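PDB 5E2C: Xaa-Pro dipeptidase from Mycobacterium tuberculosis, which probably acts as a metal-dependent exopeptidase of the prolidase family, trimming residues from peptide N-termini, and is represented here by its N-terminal domain alone. Local coordinates for residues 39-44 against 50-55; 46-51 against 88-93. One frame throughout, in Å; residues are numbered along the deposited sequence.

Interaction 1. Residues 39-44 against 50-55; sequences GALLVF and AVLATD
Leu-41 lays its CD1 methyl over the backbone of the neighbouring strand, 3.5 Å from Val-51 O, and meets the CD1 methyl of Leu-52 at 4.1 Å. With CG anti to the backbone N (chi1 -175°), a chi2 near 71° brings CD1 toward strand 51-54. Leu-52 replies in kind: its own CD1 comes to 3.4 Å from Ala-40 O, so each leucine covers a peptide carbonyl of the opposite strand. The two form a non-hydrogen-bonded pair in the antiparallel hairpin of strands 40-44 and 51-54, flanked by the hydrogen-bonded pairs Ala-40 with Ala-53 and Leu-42 with Val-51.

Those two pairs supply four N-H...O=C bonds. The shortest runs from Leu-42 N to Val-51 O at 2.8 Å and is nearly straight at 171°, with the donor in the carbonyl plane. Val-51 O also meets the CA-H of Leu-41, a weaker contact common between antiparallel strands.

The faces differ in character. Ala-40, Leu-42, Val-51 and Ala-53 project from one side, where helix 77-87 packs: Leu-81 touches both Ala-40 and Val-51. Small Ala-40 lets the helix come close, while beta-branched Val-51 suits an extended backbone. From the other side Leu-41 reaches Leu-69. Beyond the last bridge, Ala-50 CB lies 4.1 Å from Val-43 CG2, and Val-43 also meets helix 3-14. Strand 19-22 bonds to the outer edge of 40-44, and strand 70-73 to that of 51-54, placing the hairpin inside the mixed sheet of the creatinase/prolidase N-terminal domain. Since every touching residue is buried, the chemistry implies a division of labour: backbone bonds set the register, and aliphatic side chains probably keep water from them.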
# COMPACT_ATOMS: atom_id res chain seq x y z
N GLY A 39 10.65 -8.59 6.25
CA GLY A 39 10.19 -9.47 7.31
C GLY A 39 8.73 -9.26 7.58
O GLY A 39 8.19 -8.18 7.34
N ALA A 40 8.08 -10.30 8.09
CA ALA A 40 6.70 -10.22 8.51
C ALA A 40 6.53 -11.20 9.66
O ALA A 40 7.31 -12.13 9.84
CB ALA A 40 5.76 -10.55 7.36
N LEU A 41 5.50 -10.96 10.46
CA LEU A 41 5.29 -11.73 11.68
C LEU A 41 3.81 -12.09 11.77
O LEU A 41 2.95 -11.24 11.51
CB LEU A 41 5.71 -10.89 12.89
CG LEU A 41 5.66 -11.59 14.24
CD1 LEU A 41 6.78 -12.62 14.30
CD2 LEU A 41 5.80 -10.56 15.35
N LEU A 42 3.53 -13.35 12.09
CA LEU A 42 2.15 -13.81 12.34
C LEU A 42 1.99 -14.07 13.85
O LEU A 42 2.73 -14.85 14.43
CB LEU A 42 1.89 -15.09 11.54
CG LEU A 42 0.53 -15.78 11.70
CD1 LEU A 42 -0.60 -14.82 11.33
CD2 LEU A 42 0.48 -17.06 10.88
N VAL A 43 1.03 -13.40 14.49
CA VAL A 43 0.78 -13.61 15.91
C VAL A 43 -0.66 -14.08 16.07
O VAL A 43 -1.57 -13.45 15.52
CB VAL A 43 0.98 -12.31 16.71
CG1 VAL A 43 0.68 -12.54 18.18
CG2 VAL A 43 2.40 -11.82 16.54
N PHE A 44 -0.84 -15.18 16.82
CA PHE A 44 -2.17 -15.76 17.07
C PHE A 44 -2.79 -15.21 18.34
O PHE A 44 -2.08 -14.86 19.28
CB PHE A 44 -2.11 -17.27 17.17
CG PHE A 44 -1.61 -17.97 15.93
CD1 PHE A 44 -0.26 -18.21 15.76
CD2 PHE A 44 -2.49 -18.38 14.92
CE1 PHE A 44 0.21 -18.86 14.62
CE2 PHE A 44 -2.02 -19.02 13.78
CZ PHE A 44 -0.67 -19.26 13.63
N ALA A 50 4.13 -17.40 17.74
CA ALA A 50 4.26 -16.55 16.57
C ALA A 50 5.22 -17.15 15.54
O ALA A 50 6.08 -17.96 15.87
CB ALA A 50 4.72 -15.17 16.98
N VAL A 51 5.04 -16.75 14.28
CA VAL A 51 5.91 -17.22 13.20
C VAL A 51 6.51 -16.00 12.50
O VAL A 51 5.77 -15.10 12.06
CB VAL A 51 5.13 -18.10 12.19
CG1 VAL A 51 6.07 -18.66 11.14
CG2 VAL A 51 4.38 -19.22 12.91
N LEU A 52 7.84 -15.97 12.39
CA LEU A 52 8.55 -14.91 11.65
C LEU A 52 8.87 -15.43 10.26
O LEU A 52 9.24 -16.58 10.12
CB LEU A 52 9.83 -14.53 12.39
CG LEU A 52 10.70 -13.43 11.78
CD1 LEU A 52 10.03 -12.07 11.93
CD2 LEU A 52 12.04 -13.41 12.50
N ALA A 53 8.70 -14.60 9.24
CA ALA A 53 9.14 -14.92 7.90
C ALA A 53 10.05 -13.83 7.38
O ALA A 53 9.79 -12.62 7.54
CB ALA A 53 7.95 -15.10 6.96
N THR A 54 11.14 -14.26 6.76
CA THR A 54 12.06 -13.36 6.08
C THR A 54 12.66 -14.07 4.89
O THR A 54 12.30 -15.20 4.60
CB THR A 54 13.15 -12.82 7.05
OG1 THR A 54 13.92 -11.82 6.38
CG2 THR A 54 14.06 -13.93 7.52
N ASP A 55 13.53 -13.41 4.15
CA ASP A 55 14.15 -14.07 3.00
C ASP A 55 15.57 -14.55 3.34
O ASP A 55 16.08 -14.31 4.44
CB ASP A 55 14.10 -13.17 1.77
CG ASP A 55 14.86 -11.87 1.95
OD1 ASP A 55 16.09 -11.93 1.97
OD2 ASP A 55 14.24 -10.79 2.03

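Interaction 2. Residues 46-51 against 88-93; sequences DERDAV and AGVGKL
Arg-48 reaches from the turn of the 40-44/51-54 hairpin to Ala-88, where a Schellman motif ends helix 77-87. Gly-89 is its C-prime residue, and the positive phi of 73° is readily adopted by a residue without a side chain. The motif binds the backbone N of Gly-89 and of Val-90 back to the helix, and Ala-88 O receives Arg-48 NH1 at 2.9 Å. This oxygen lies almost in the guanidinium plane, at its edge, and the N-H approaches in the carbonyl plane on a lone pair.

The inner, apolar side belongs to buried Val-90, packed on Phe-44 of strand 40-44; its CG2 lies obliquely to the guanidinium, 4.4 Å from Arg-48 NH2. Ala-88 also touches Phe-44, but with Arg-48 it forms the outer, partly exposed side, where its CB sits 3.5 Å from Arg-48 NH1 and a water joins the segments.

A long arginine suits this margin: its aliphatic chain covers the distance to the helix end, and the bend at chi3 (-73°) turns the guanidinium so that NE faces Asp-46 OD1 while NH1 reaches Ala-88 O. That carboxylate oxygen takes two donors differently. Arg-48 N, closing an Asx turn, comes from above the carboxylate plane, 51° out of it, whereas NE makes a 3.0 Å salt bridge to Asp-46 OD1 on the syn lone pair. The water completes the bridge, accepting from Arg-48 NH2 at 2.9 Å and donating to Ala-88 O at 3.0 Å.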
# COMPACT_ATOMS: atom_id res chain seq x y z
N ASP A 46 -4.63 -16.99 20.38
CA ASP A 46 -4.61 -18.04 21.39
C ASP A 46 -3.16 -18.41 21.75
O ASP A 46 -2.24 -17.62 21.51
CB ASP A 46 -5.49 -19.24 20.95
CG ASP A 46 -4.91 -20.04 19.80
OD1 ASP A 46 -3.79 -19.75 19.32
OD2 ASP A 46 -5.61 -20.98 19.36
N GLU A 47 -2.96 -19.58 22.34
CA GLU A 47 -1.64 -19.93 22.88
C GLU A 47 -0.60 -20.32 21.84
O GLU A 47 0.55 -20.55 22.19
CB GLU A 47 -1.78 -21.04 23.95
CG GLU A 47 -2.45 -20.57 25.23
CD GLU A 47 -1.64 -19.49 25.94
OE1 GLU A 47 -0.44 -19.70 26.19
OE2 GLU A 47 -2.22 -18.42 26.25
N ARG A 48 -0.98 -20.39 20.56
CA ARG A 48 -0.02 -20.77 19.51
C ARG A 48 1.09 -19.71 19.39
O ARG A 48 0.84 -18.53 19.55
CB ARG A 48 -0.71 -20.95 18.16
CG ARG A 48 -1.56 -22.21 18.08
CD ARG A 48 -2.39 -22.26 16.81
NE ARG A 48 -3.51 -21.32 16.81
CZ ARG A 48 -4.46 -21.27 15.89
NH1 ARG A 48 -4.47 -22.12 14.87
NH2 ARG A 48 -5.43 -20.37 15.98
N ASP A 49 2.31 -20.17 19.15
CA ASP A 49 3.45 -19.28 19.05
C ASP A 49 3.49 -18.57 17.71
O ASP A 49 2.99 -19.06 16.69
CB ASP A 49 4.76 -20.05 19.23
CG ASP A 49 4.91 -20.66 20.62
OD1 ASP A 49 4.46 -20.05 21.62
OD2 ASP A 49 5.51 -21.74 20.69
N ALA A 50 4.13 -17.40 17.74
CA ALA A 50 4.26 -16.55 16.57
C ALA A 50 5.22 -17.15 15.54
O ALA A 50 6.08 -17.96 15.87
CB ALA A 50 4.72 -15.17 16.98
N VAL A 51 5.04 -16.75 14.28
CA VAL A 51 5.91 -17.22 13.20
C VAL A 51 6.51 -16.00 12.50
O VAL A 51 5.77 -15.10 12.06
CB VAL A 51 5.13 -18.10 12.19
CG1 VAL A 51 6.07 -18.66 11.14
CG2 VAL A 51 4.38 -19.22 12.91
N ALA A 88 -3.92 -22.83 9.44
CA ALA A 88 -4.18 -22.93 10.88
C ALA A 88 -5.64 -22.65 11.28
O ALA A 88 -5.93 -22.57 12.46
CB ALA A 88 -3.25 -21.97 11.62
N GLY A 89 -6.55 -22.48 10.33
CA GLY A 89 -7.97 -22.28 10.62
C GLY A 89 -8.35 -20.94 11.22
O GLY A 89 -9.39 -20.79 11.85
N VAL A 90 -7.54 -19.92 10.97
CA VAL A 90 -7.80 -18.58 11.47
C VAL A 90 -9.04 -18.00 10.78
O VAL A 90 -9.08 -17.92 9.58
CB VAL A 90 -6.54 -17.70 11.21
CG1 VAL A 90 -6.83 -16.22 11.39
CG2 VAL A 90 -5.45 -18.15 12.15
N GLY A 91 -10.05 -17.61 11.55
CA GLY A 91 -11.29 -17.06 10.97
C GLY A 91 -11.14 -15.63 10.48
O GLY A 91 -11.54 -15.30 9.36
N LYS A 92 -10.58 -14.78 11.34
CA LYS A 92 -10.35 -13.39 11.03
C LYS A 92 -8.87 -13.05 11.24
O LYS A 92 -8.35 -13.16 12.35
CB LYS A 92 -11.26 -12.50 11.85
CG LYS A 92 -12.74 -12.74 11.55
CD LYS A 92 -13.60 -11.67 12.19
CE LYS A 92 -15.06 -11.84 11.80
NZ LYS A 92 -15.91 -10.86 12.52
N LEU A 93 -8.22 -12.64 10.16
CA LEU A 93 -6.78 -12.32 10.15
C LEU A 93 -6.64 -10.81 9.96
O LEU A 93 -7.01 -10.27 8.91
CB LEU A 93 -6.09 -13.03 8.99
CG LEU A 93 -4.59 -12.72 8.83
CD1 LEU A 93 -3.82 -13.09 10.07
CD2 LEU A 93 -4.01 -13.43 7.62
O HOH W 1 -7.73 -21.12 14.43

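Interaction 1 belongs to the core, uniting two neighbouring strands of the sheet through backbone bonds and aliphatic packing. Interaction 2 lies nearer the surface and buries about a quarter as much area; it ties the turn of the same hairpin to the end of helix 77-87 through a charged side chain and a water. They share Ala-50 and Val-51, where the turn passes into the second strand. Phe-44 connects them more directly: its CE1 packs 3.5 Å from Asp-49 O. Leu-42 likewise touches Leu-93, so apolar packing runs from the hairpin toward strand 92-95 of the same sheet.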